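Local coordinates for folylpolyglutamate synthase (FolC) (Helicobacter pylori, PDB 6K8C), which probably adds glutamate to dihydropteroate and, in successive ATP-dependent steps, to tetrahydrofolates, yielding dihydrofolate and folylpolyglutamates, at residues A[303-315]-A[371-385]. Residues are numbered along the deposited sequence; the frame is centred on the assembly and turned at random.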
# COMPACT_ATOMS: atom_id res chain seq x y z
N ILE A 303 5.16 -19.81 13.88
CA ILE A 303 6.47 -19.24 14.19
C ILE A 303 6.80 -19.40 15.67
O ILE A 303 7.90 -19.84 16.03
CB ILE A 303 6.53 -17.77 13.75
CG1 ILE A 303 6.41 -17.69 12.22
CG2 ILE A 303 7.81 -17.10 14.23
CD1 ILE A 303 6.53 -16.28 11.67
N PHE A 304 5.86 -19.05 16.55
CA PHE A 304 6.13 -19.07 17.99
C PHE A 304 5.52 -20.26 18.71
O PHE A 304 6.06 -20.67 19.75
CB PHE A 304 5.62 -17.78 18.64
CG PHE A 304 6.22 -16.53 18.07
CD1 PHE A 304 7.58 -16.29 18.18
CD2 PHE A 304 5.43 -15.60 17.42
CE1 PHE A 304 8.14 -15.14 17.66
CE2 PHE A 304 5.99 -14.45 16.89
CZ PHE A 304 7.34 -14.22 17.01
N ASN A 305 4.41 -20.81 18.22
CA ASN A 305 3.79 -22.01 18.79
C ASN A 305 3.50 -21.82 20.28
O ASN A 305 3.68 -22.73 21.10
CB ASN A 305 4.66 -23.24 18.55
CG ASN A 305 3.91 -24.54 18.74
OD1 ASN A 305 2.73 -24.64 18.40
ND2 ASN A 305 4.59 -25.54 19.28
N ALA A 306 3.04 -20.62 20.64
CA ALA A 306 2.70 -20.27 22.01
C ALA A 306 1.94 -18.96 21.98
O ALA A 306 1.90 -18.27 20.95
CB ALA A 306 3.94 -20.16 22.90
N LYS A 307 1.32 -18.62 23.11
CA LYS A 307 0.67 -17.32 23.22
C LYS A 307 1.72 -16.23 23.34
O LYS A 307 2.74 -16.39 24.02
CB LYS A 307 -0.26 -17.28 24.43
CG LYS A 307 -1.54 -18.10 24.28
CD LYS A 307 -2.62 -17.62 25.24
CE LYS A 307 -3.76 -18.63 25.38
NZ LYS A 307 -4.75 -18.21 26.41
N ILE A 308 1.49 -15.10 22.66
CA ILE A 308 2.45 -14.01 22.63
C ILE A 308 1.74 -12.72 23.06
O ILE A 308 0.56 -12.71 23.38
CB ILE A 308 3.11 -13.84 21.25
CG1 ILE A 308 2.11 -13.27 20.23
CG2 ILE A 308 3.69 -15.16 20.77
CD1 ILE A 308 2.76 -12.97 18.89
N ILE A 309 2.51 -11.63 23.06
CA ILE A 309 2.01 -10.32 23.45
C ILE A 309 1.70 -9.52 22.19
O ILE A 309 2.47 -9.54 21.22
CB ILE A 309 3.05 -9.59 24.32
CG1 ILE A 309 3.34 -10.40 25.59
CG2 ILE A 309 2.59 -8.18 24.67
CD1 ILE A 309 4.35 -9.75 26.52
N LEU A 310 0.57 -8.82 22.20
CA LEU A 310 0.18 -7.96 21.09
C LEU A 310 0.51 -6.51 21.41
O LEU A 310 0.10 -5.99 22.45
CB LEU A 310 -1.31 -8.12 20.79
CG LEU A 310 -1.83 -7.32 19.59
CD1 LEU A 310 -1.26 -7.86 18.29
CD2 LEU A 310 -3.36 -7.35 19.55
N ILE A 311 1.23 -5.85 20.50
CA ILE A 311 1.48 -4.41 20.57
C ILE A 311 0.57 -3.76 19.53
O ILE A 311 0.69 -4.04 18.33
CB ILE A 311 2.96 -4.08 20.32
CG1 ILE A 311 3.82 -4.66 21.44
CG2 ILE A 311 3.18 -2.58 20.21
CD1 ILE A 311 5.30 -4.79 21.09
N TYR A 312 -0.34 -2.90 19.99
CA TYR A 312 -1.54 -2.65 19.20
C TYR A 312 -2.08 -1.24 19.42
O TYR A 312 -2.09 -0.73 20.54
CB TYR A 312 -2.62 -3.68 19.56
CG TYR A 312 -3.96 -3.49 18.87
CD1 TYR A 312 -4.20 -4.04 17.61
CD2 TYR A 312 -4.98 -2.76 19.47
CE1 TYR A 312 -5.42 -3.87 16.98
CE2 TYR A 312 -6.20 -2.59 18.84
CZ TYR A 312 -6.41 -3.14 17.60
OH TYR A 312 -7.63 -2.97 16.97
N ASN A 313 -2.55 -0.65 18.32
CA ASN A 313 -3.51 0.44 18.36
C ASN A 313 -4.24 0.42 17.02
O ASN A 313 -3.85 -0.30 16.10
CB ASN A 313 -2.85 1.80 18.62
CG ASN A 313 -3.71 2.71 19.47
OD1 ASN A 313 -4.93 2.57 19.52
ND2 ASN A 313 -3.08 3.67 20.14
N CYS A 314 -5.31 1.20 16.91
CA CYS A 314 -6.05 1.22 15.65
C CYS A 314 -6.78 2.54 15.48
O CYS A 314 -6.95 3.32 16.43
CB CYS A 314 -7.03 0.04 15.57
SG CYS A 314 -8.50 0.24 16.59
N TYR A 315 -7.22 2.79 14.25
CA TYR A 315 -7.99 3.97 13.93
C TYR A 315 -9.44 3.79 14.38
O TYR A 315 -9.89 2.67 14.68
CB TYR A 315 -7.91 4.27 12.43
CG TYR A 315 -6.55 4.75 11.99
CD1 TYR A 315 -5.98 5.90 12.53
CD2 TYR A 315 -5.83 4.05 11.02
CE1 TYR A 315 -4.74 6.34 12.13
CE2 TYR A 315 -4.58 4.49 10.61
CZ TYR A 315 -4.04 5.63 11.17
OH TYR A 315 -2.80 6.07 10.77
N GLU A 371 10.31 -12.44 25.69
CA GLU A 371 8.93 -12.51 25.24
C GLU A 371 8.86 -12.33 23.73
O GLU A 371 9.78 -11.81 23.10
CB GLU A 371 8.06 -11.45 25.93
CG GLU A 371 8.08 -11.53 27.46
CD GLU A 371 7.11 -12.57 28.01
OE1 GLU A 371 6.49 -13.30 27.20
OE2 GLU A 371 6.98 -12.66 29.25
N ASN A 372 7.74 -12.79 23.15
CA ASN A 372 7.48 -12.65 21.72
C ASN A 372 6.31 -11.69 21.50
O ASN A 372 5.40 -11.59 22.33
CB ASN A 372 7.18 -14.00 21.09
CG ASN A 372 8.31 -14.99 21.27
OD1 ASN A 372 9.47 -14.67 21.01
ND2 ASN A 372 7.99 -16.20 21.71
N TYR A 373 6.34 -10.98 20.37
CA TYR A 373 5.42 -9.88 20.14
C TYR A 373 4.93 -9.87 18.71
O TYR A 373 5.68 -10.17 17.78
CB TYR A 373 6.08 -8.53 20.44
CG TYR A 373 6.61 -8.39 21.84
CD1 TYR A 373 7.90 -8.78 22.16
CD2 TYR A 373 5.82 -7.84 22.85
CE1 TYR A 373 8.40 -8.65 23.45
CE2 TYR A 373 6.31 -7.71 24.15
CZ TYR A 373 7.60 -8.11 24.44
OH TYR A 373 8.10 -7.99 25.71
N LEU A 374 3.66 -9.49 18.53
CA LEU A 374 3.12 -9.05 17.25
C LEU A 374 2.81 -7.56 17.36
O LEU A 374 2.08 -7.14 18.27
CB LEU A 374 1.86 -9.83 16.86
CG LEU A 374 1.06 -9.26 15.67
CD1 LEU A 374 1.91 -9.23 14.40
CD2 LEU A 374 -0.24 -10.04 15.43
N VAL A 375 3.38 -6.77 16.45
CA VAL A 375 3.08 -5.35 16.32
C VAL A 375 2.10 -5.21 15.16
O VAL A 375 2.41 -5.63 14.04
CB VAL A 375 4.36 -4.53 16.09
CG1 VAL A 375 4.02 -3.07 15.81
CG2 VAL A 375 5.29 -4.66 17.29
N TYR A 376 0.93 -4.64 15.42
CA TYR A 376 -0.18 -4.74 14.48
C TYR A 376 -1.10 -3.55 14.61
O TYR A 376 -1.37 -3.06 15.71
CB TYR A 376 -0.95 -6.04 14.74
CG TYR A 376 -2.08 -6.35 13.80
CD1 TYR A 376 -1.86 -6.50 12.43
CD2 TYR A 376 -3.37 -6.55 14.28
CE1 TYR A 376 -2.91 -6.82 11.57
CE2 TYR A 376 -4.41 -6.86 13.42
CZ TYR A 376 -4.18 -7.00 12.07
OH TYR A 376 -5.22 -7.32 11.23
N GLY A 377 -1.61 -3.08 13.47
CA GLY A 377 -2.72 -2.15 13.52
C GLY A 377 -2.82 -1.16 12.38
O GLY A 377 -3.92 -0.81 11.95
N SER A 378 -1.67 -0.70 11.88
CA SER A 378 -1.62 0.34 10.86
C SER A 378 -0.17 0.53 10.45
O SER A 378 0.75 0.02 11.10
CB SER A 378 -2.18 1.67 11.37
OG SER A 378 -1.63 2.02 12.63
N PHE A 379 0.03 1.25 9.35
CA PHE A 379 1.36 1.76 9.03
C PHE A 379 1.87 2.61 10.18
O PHE A 379 3.05 2.55 10.54
CB PHE A 379 1.33 2.58 7.74
CG PHE A 379 1.49 1.75 6.48
CD1 PHE A 379 0.39 1.14 5.90
CD2 PHE A 379 2.72 1.62 5.86
CE1 PHE A 379 0.52 0.40 4.75
CE2 PHE A 379 2.86 0.88 4.70
CZ PHE A 379 1.75 0.26 4.14
N LEU A 380 0.98 3.40 10.78
CA LEU A 380 1.38 4.30 11.86
C LEU A 380 1.88 3.53 13.07
O LEU A 380 2.93 3.84 13.63
CB LEU A 380 0.21 5.21 12.24
CG LEU A 380 0.30 5.99 13.55
CD1 LEU A 380 1.47 6.96 13.53
CD2 LEU A 380 -1.01 6.73 13.82
N VAL A 381 1.13 2.50 13.48
CA VAL A 381 1.53 1.71 14.64
C VAL A 381 2.89 1.06 14.41
O VAL A 381 3.76 1.08 15.29
CB VAL A 381 0.46 0.66 14.97
CG1 VAL A 381 1.04 -0.45 15.83
CG2 VAL A 381 -0.73 1.31 15.66
N ALA A 382 3.10 0.50 13.22
CA ALA A 382 4.36 -0.19 12.95
C ALA A 382 5.52 0.79 12.86
O ALA A 382 6.61 0.52 13.38
CB ALA A 382 4.25 -1.01 11.66
N ASN A 383 5.31 1.93 12.19
CA ASN A 383 6.40 2.89 12.04
C ASN A 383 6.73 3.57 13.36
O ASN A 383 7.90 3.82 13.66
CB ASN A 383 6.04 3.92 10.97
CG ASN A 383 7.05 5.04 10.89
OD1 ASN A 383 6.86 6.11 11.46
ND2 ASN A 383 8.15 4.80 10.18
N ALA A 384 5.71 3.86 14.18
CA ALA A 384 5.96 4.46 15.48
C ALA A 384 6.64 3.48 16.43
O ALA A 384 7.51 3.88 17.22
CB ALA A 384 4.65 4.98 16.09
N PHE A 385 6.26 2.20 16.38
CA PHE A 385 6.99 1.20 17.14
C PHE A 385 8.44 1.14 16.70
O PHE A 385 9.36 1.05 17.53
CB PHE A 385 6.36 -0.19 16.98
CG PHE A 385 7.22 -1.29 17.52
CD1 PHE A 385 7.21 -1.57 18.88
CD2 PHE A 385 8.08 -2.00 16.70
CE1 PHE A 385 8.01 -2.57 19.40
CE2 PHE A 385 8.89 -2.99 17.21
CZ PHE A 385 8.85 -3.28 18.56
O HOH W 1 5.74 -16.30 23.65
O HOH W 2 -1.53 4.30 8.91
O HOH W 3 -6.25 1.06 12.33
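Ile-311 N donates to Leu-374 O over 2.7 Å, in an almost straight bond (170° at the hydrogen), and Ile-311 O receives Tyr-376 N at 3.0 Å. Two residues earlier, Ile-309 N donates to Asn-372 O and Ile-309 O accepts Leu-374 N, the pattern of parallel neighbouring strands. On one face, Ile-311 CG1 stands anti to the carbonyl carbon (chi1 -65°), and CD1 extends from it to wedge between the Tyr-373 ring (CD2, 3.6 Å), Val-375 CG2 and Phe-385 CE1, while Ile-309 lies alongside Tyr-373. On the other, Leu-310 CD1 lies 3.7 Å from Leu-374 CD2. Ahead of both strands, the Asn-372 amide stacks on the Phe-304 ring, planes 19° apart; Ile-303 CG2 covers the opposite ring face. After strand 373-376, Ser-378 OG caps helix 379-390 by accepting Val-381 N at 2.9 Å, and Val-381 CG2 packs on Asn-313 CB. Gly-377 has a positive phi, where a CB would jam against the preceding carbonyl and Asn-313 O; a water joins Gly-377 O to Tyr-315 N. In the six-stranded sheet of the Mur-ligase-type glutamate ligase domain, strands 282-285 and 331-336 flank the pair; helices 290-303 and 320-327 pack on the Tyr-376 face, helix 379-390 on the Ile-311 face.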